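Local coordinates for uncharacterized protein (Streptococcus mutans, PDB 3L7Y) that probably acts as a magnesium-dependent phosphatase of the haloacid dehalogenase-like hydrolase family, holding a magnesium ion through three aspartates, at residues S125-I130 with F183-Q188. Sequence-based numbering, arbitrary orientation.
Sequences SIIYFI and FKLTLQ
Leu-185 and Leu-187 reach from one face of strand 182-188 to Ile-126, Ile-127 and Ile-130 of helix 120-133, packing helix against sheet in the smaller domain of this haloacid dehalogenase-like hydrolase, probably the cap of the Cof type. Strand and helix run nearly parallel, 10° apart, with their axes 11.3 Å from each other at closest approach, and the three closest contacts between them are all aliphatic. Both leucines place CG opposite the carbonyl carbon and beside the backbone N, and both make their contacts through CD1. In Leu-185 that methyl serves two isoleucines at once. CG2 of Ile-126 lies 3.8 Å from Leu-185 CD1, the two side chains passing alongside and pointing opposite ways. CG1 of Ile-127 is 4.0 Å from the same CD1; here the isoleucine runs roughly perpendicular to the leucine, and its methylene, rather than its terminal methyl, does the touching. Strand 138-143, hydrogen-bonded alongside, extends the apolar surface: its Leu-141 touches Ile-127 and Leu-185, and its Ile-139 touches Ile-130 and Leu-187. The alternate residues Lys-184 and Thr-186 turn to the other side of the sheet, where Lys-184 NZ forms a salt bridge with Glu-101 and Thr-186 OG1 is hydrogen-bonded to Asp-221 OD1. One turn along the helix from Ile-126, Ile-130 points its CB toward the strand, and with CG1 beside the backbone N (chi1 -61°) its CD1 meets Leu-187 CD1 tip to tip at 3.9 Å.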
loop_
_atom_site.group_PDB
_atom_site.type_symbol
_atom_site.label_atom_id
_atom_site.label_comp_id
_atom_site.label_asym_id
_atom_site.label_seq_id
_atom_site.Cartn_x
_atom_site.Cartn_y
_atom_site.Cartn_z
ATOM N N SER A 125 7.746 5.469 20.913
ATOM C CA SER A 125 8.795 4.540 21.307
ATOM C C SER A 125 9.614 3.993 20.116
ATOM O O SER A 125 10.837 3.915 20.203
ATOM C CB SER A 125 8.227 3.433 22.198
ATOM O OG SER A 125 9.071 2.300 22.177
ATOM N N ILE A 126 8.961 3.627 19.014
ATOM C CA ILE A 126 9.706 3.148 17.839
ATOM C C ILE A 126 10.504 4.300 17.217
ATOM O O ILE A 126 11.576 4.091 16.664
ATOM C CB ILE A 126 8.790 2.532 16.755
ATOM C CG1 ILE A 126 9.623 1.735 15.725
ATOM C CG2 ILE A 126 8.018 3.625 16.032
ATOM C CD1 ILE A 126 10.251 0.506 16.268
ATOM N N ILE A 127 9.982 5.523 17.325
ATOM C CA ILE A 127 10.698 6.701 16.836
ATOM C C ILE A 127 11.990 6.929 17.609
ATOM O O ILE A 127 13.055 7.194 17.017
ATOM C CB ILE A 127 9.828 7.980 16.906
ATOM C CG1 ILE A 127 8.793 7.984 15.775
ATOM C CG2 ILE A 127 10.690 9.233 16.820
ATOM C CD1 ILE A 127 7.874 9.198 15.792
ATOM N N TYR A 128 11.893 6.829 18.932
ATOM C CA TYR A 128 13.058 7.040 19.792
ATOM C C TYR A 128 14.114 5.988 19.465
ATOM O O TYR A 128 15.308 6.265 19.400
ATOM C CB TYR A 128 12.662 6.946 21.264
ATOM C CG TYR A 128 13.836 7.076 22.197
ATOM C CD1 TYR A 128 14.280 8.319 22.611
ATOM C CD2 TYR A 128 14.516 5.951 22.646
ATOM C CE1 TYR A 128 15.369 8.444 23.462
ATOM C CE2 TYR A 128 15.599 6.061 23.493
ATOM C CZ TYR A 128 16.021 7.309 23.898
ATOM O OH TYR A 128 17.100 7.423 24.741
ATOM N N PHE A 129 13.647 4.771 19.230
ATOM C CA PHE A 129 14.531 3.672 18.907
ATOM C C PHE A 129 15.252 3.892 17.565
ATOM O O PHE A 129 16.457 3.709 17.470
ATOM C CB PHE A 129 13.725 2.376 18.880
ATOM C CG PHE A 129 14.498 1.213 18.404
ATOM C CD1 PHE A 129 15.497 0.669 19.191
ATOM C CD2 PHE A 129 14.239 0.655 17.162
ATOM C CE1 PHE A 129 16.234 -0.428 18.738
ATOM C CE2 PHE A 129 14.959 -0.435 16.710
ATOM C CZ PHE A 129 15.961 -0.979 17.498
ATOM N N ILE A 130 14.515 4.295 16.532
ATOM C CA ILE A 130 15.127 4.535 15.223
ATOM C C ILE A 130 16.087 5.732 15.241
ATOM O O ILE A 130 17.183 5.667 14.682
ATOM C CB ILE A 130 14.069 4.741 14.126
ATOM C CG1 ILE A 130 13.198 3.485 13.992
ATOM C CG2 ILE A 130 14.744 5.113 12.773
ATOM C CD1 ILE A 130 13.943 2.278 13.434
ATOM N N PHE A 183 -1.754 6.501 10.737
ATOM C CA PHE A 183 -2.007 5.152 10.232
ATOM C C PHE A 183 -0.748 4.306 10.179
ATOM O O PHE A 183 -0.790 3.086 10.405
ATOM C CB PHE A 183 -2.578 5.220 8.829
ATOM C CG PHE A 183 -4.006 5.639 8.774
ATOM C CD1 PHE A 183 -4.376 6.783 8.074
ATOM C CD2 PHE A 183 -4.985 4.888 9.397
ATOM C CE1 PHE A 183 -5.709 7.160 7.992
ATOM C CE2 PHE A 183 -6.314 5.277 9.343
ATOM C CZ PHE A 183 -6.678 6.403 8.620
ATOM N N LYS A 184 0.365 4.949 9.837
ATOM C CA LYS A 184 1.628 4.252 9.649
ATOM C C LYS A 184 2.785 5.241 9.723
ATOM O O LYS A 184 2.574 6.459 9.738
ATOM C CB LYS A 184 1.641 3.555 8.281
ATOM C CG LYS A 184 1.990 4.475 7.099
ATOM C CD LYS A 184 2.199 3.649 5.814
ATOM C CE LYS A 184 2.638 4.501 4.625
ATOM N NZ LYS A 184 1.597 5.485 4.227
ATOM N N LEU A 185 4.005 4.715 9.776
ATOM C CA LEU A 185 5.193 5.530 9.542
ATOM C C LEU A 185 5.947 5.012 8.335
ATOM O O LEU A 185 5.770 3.870 7.928
ATOM C CB LEU A 185 6.154 5.504 10.733
ATOM C CG LEU A 185 5.621 5.466 12.166
ATOM C CD1 LEU A 185 6.778 5.734 13.111
ATOM C CD2 LEU A 185 4.519 6.481 12.347
ATOM N N THR A 186 6.830 5.832 7.788
ATOM C CA THR A 186 7.669 5.372 6.695
ATOM C C THR A 186 9.125 5.717 6.951
ATOM O O THR A 186 9.451 6.834 7.355
ATOM C CB THR A 186 7.206 5.943 5.337
ATOM O OG1 THR A 186 5.874 5.487 5.048
ATOM C CG2 THR A 186 8.145 5.489 4.224
ATOM N N LEU A 187 10.005 4.745 6.745
ATOM C CA LEU A 187 11.423 5.016 6.819
ATOM C C LEU A 187 12.001 5.036 5.417
ATOM O O LEU A 187 11.730 4.139 4.616
ATOM C CB LEU A 187 12.141 3.961 7.653
ATOM C CG LEU A 187 11.682 3.731 9.094
ATOM C CD1 LEU A 187 12.695 2.864 9.807
ATOM C CD2 LEU A 187 11.510 5.063 9.811
ATOM N N GLN A 188 12.800 6.052 5.120
ATOM C CA GLN A 188 13.581 6.022 3.891
ATOM C C GLN A 188 14.989 5.607 4.255
ATOM O O GLN A 188 15.644 6.242 5.096
ATOM C CB GLN A 188 13.582 7.373 3.172
ATOM C CG GLN A 188 14.164 7.283 1.762
ATOM C CD GLN A 188 14.642 8.623 1.255
ATOM O OE1 GLN A 188 15.433 9.297 1.907
ATOM N NE2 GLN A 188 14.167 9.016 0.083
#